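Local structure of peptide chain release factor subunit 1 (Methanosarcina mazei, 3IR9) at residues A[66-71]-A[123-128]. The protein probably ends translation at all three stop codons, as one subunit of a heterodimer with a GTP-binding partner, of which this is the C-terminal domain. Residues are numbered along the deposited sequence; the frame is centred on the assembly and turned at random.
Sequences LLLSED and DEFSEL
Leu-66 and Leu-68, two residues apart on one side of strand 63-69, meet Phe-125 and Ser-126 on helix 121-131, a worked example of how a few methyl groups mediate the contact between a helix and a sheet. Leu-66 reaches furthest: its CD2 lies 4.0 Å from Phe-125 CB and 3.2 Å from Phe-125 O, so one methyl touches both the root of the aromatic side chain and the helix backbone. CG lies anti to the backbone N (chi1 174°), which carries the CD2 branch to the helix. Leu-68 divides its branches between two neighbours. Its CD2 approaches the Phe-125 ring obliquely, 4.4 Å from CD2 of that ring, while its CD1 lies 4.0 Å from Ser-126 OG. That hydroxyl has its polar partner within the helix, a hydrogen bond with Val-122 O one turn back, which lets it sit beside a methyl without leaving its polarity unanswered.

The Phe-125 CA-CB bond points at the strand, but the ring then turns off, since chi1 of -74° sets CG beside the backbone N. The Phe-125 side chain also touches Ile-156 and, on helix 51-58, Glu-51 and Arg-55, the latter salt-bridged to Glu-124, while Leu-66 touches Val-54 of that same helix. The leucines' strand 63-69 is an inner one of the mixed sheet, hydrogen-bonded to strands 135-139 and 156-160. Strand 66-69 and helix segment 123-128 run nearly antiparallel (163°), their axes approaching to 10.1 Å.

Here the helix meets the sheet of eRF1 domain 3 through buried methyl contacts, some to carbon and some to oxygen, without direct hydrogen bonds between the segments, so this contact relies on shape and van der Waals fit, while directional bonds come from neighbours such as Arg-55 for Glu-124.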
# COMPACT_ATOMS: atom_id res chain seq x y z
N LEU A 66 2.37 19.70 -14.85
CA LEU A 66 1.12 18.94 -14.87
C LEU A 66 0.83 18.27 -13.53
O LEU A 66 1.69 17.59 -12.97
CB LEU A 66 1.16 17.88 -15.98
CG LEU A 66 -0.01 16.90 -16.07
CD1 LEU A 66 -1.34 17.62 -16.37
CD2 LEU A 66 0.29 15.84 -17.11
N LEU A 67 -0.38 18.46 -13.01
CA LEU A 67 -0.76 17.88 -11.73
C LEU A 67 -1.90 16.86 -11.84
O LEU A 67 -2.98 17.16 -12.35
CB LEU A 67 -1.12 18.98 -10.72
CG LEU A 67 -0.01 19.99 -10.41
CD1 LEU A 67 -0.18 21.25 -11.26
CD2 LEU A 67 0.01 20.36 -8.94
N LEU A 68 -1.64 15.64 -11.35
CA LEU A 68 -2.61 14.54 -11.39
C LEU A 68 -2.76 13.93 -9.99
O LEU A 68 -1.77 13.65 -9.32
CB LEU A 68 -2.16 13.47 -12.39
CG LEU A 68 -1.62 13.93 -13.76
CD1 LEU A 68 -1.17 12.75 -14.61
CD2 LEU A 68 -2.66 14.75 -14.50
N SER A 69 -4.00 13.73 -9.53
CA SER A 69 -4.22 13.11 -8.22
C SER A 69 -3.89 11.62 -8.27
O SER A 69 -3.99 10.99 -9.31
CB SER A 69 -5.66 13.31 -7.73
OG SER A 69 -5.80 12.92 -6.37
N GLU A 70 -3.48 11.08 -7.13
CA GLU A 70 -3.16 9.67 -7.02
C GLU A 70 -4.45 8.85 -6.99
O GLU A 70 -4.43 7.64 -6.78
CB GLU A 70 -2.33 9.43 -5.75
CG GLU A 70 -1.46 8.18 -5.73
CD GLU A 70 -0.56 8.13 -4.51
OE1 GLU A 70 0.31 9.02 -4.37
OE2 GLU A 70 -0.70 7.20 -3.68
N ASP A 71 -5.57 9.52 -7.23
CA ASP A 71 -6.88 8.88 -7.13
C ASP A 71 -7.68 8.83 -8.43
O ASP A 71 -8.81 8.33 -8.45
CB ASP A 71 -7.71 9.59 -6.06
CG ASP A 71 -7.23 9.28 -4.67
OD1 ASP A 71 -6.19 8.60 -4.55
OD2 ASP A 71 -7.91 9.70 -3.71
N ASP A 123 -2.36 8.00 -18.07
CA ASP A 123 -1.48 7.64 -19.16
C ASP A 123 -1.42 8.76 -20.20
O ASP A 123 -0.39 9.39 -20.39
CB ASP A 123 -1.96 6.36 -19.85
CG ASP A 123 -1.37 5.10 -19.26
OD1 ASP A 123 -1.01 5.09 -18.05
OD2 ASP A 123 -1.26 4.10 -20.00
N GLU A 124 -2.55 8.98 -20.86
CA GLU A 124 -2.66 9.95 -21.95
C GLU A 124 -2.01 11.29 -21.61
O GLU A 124 -1.33 11.89 -22.44
CB GLU A 124 -4.13 10.18 -22.33
CG GLU A 124 -4.34 11.33 -23.30
CD GLU A 124 -5.76 11.88 -23.26
OE1 GLU A 124 -6.58 11.36 -22.48
OE2 GLU A 124 -6.07 12.84 -24.00
N PHE A 125 -2.23 11.75 -20.38
CA PHE A 125 -1.78 13.07 -19.97
C PHE A 125 -0.28 13.12 -19.71
O PHE A 125 0.35 14.16 -19.85
CB PHE A 125 -2.58 13.54 -18.74
CG PHE A 125 -4.00 13.97 -19.07
CD1 PHE A 125 -4.75 13.29 -20.02
CD2 PHE A 125 -4.58 15.05 -18.43
CE1 PHE A 125 -6.05 13.68 -20.31
CE2 PHE A 125 -5.88 15.45 -18.72
CZ PHE A 125 -6.61 14.76 -19.67
N SER A 126 0.29 11.97 -19.36
CA SER A 126 1.73 11.85 -19.17
C SER A 126 2.45 11.72 -20.52
O SER A 126 3.56 12.22 -20.69
CB SER A 126 2.04 10.65 -18.29
OG SER A 126 1.38 10.78 -17.04
N GLU A 127 1.80 11.04 -21.46
CA GLU A 127 2.29 10.94 -22.83
C GLU A 127 2.41 12.33 -23.45
O GLU A 127 3.42 12.66 -24.07
CB GLU A 127 1.35 10.07 -23.67
CG GLU A 127 1.08 8.67 -23.10
CD GLU A 127 -0.07 7.95 -23.81
OE1 GLU A 127 -0.19 6.72 -23.67
OE2 GLU A 127 -0.85 8.63 -24.52
N LEU A 128 1.36 13.14 -23.29
CA LEU A 128 1.36 14.50 -23.82
C LEU A 128 2.33 15.39 -23.05
O LEU A 128 3.07 16.16 -23.65
CB LEU A 128 -0.04 15.10 -23.76
CG LEU A 128 -1.13 14.28 -24.44
CD1 LEU A 128 -2.43 15.06 -24.41
CD2 LEU A 128 -0.72 13.97 -25.86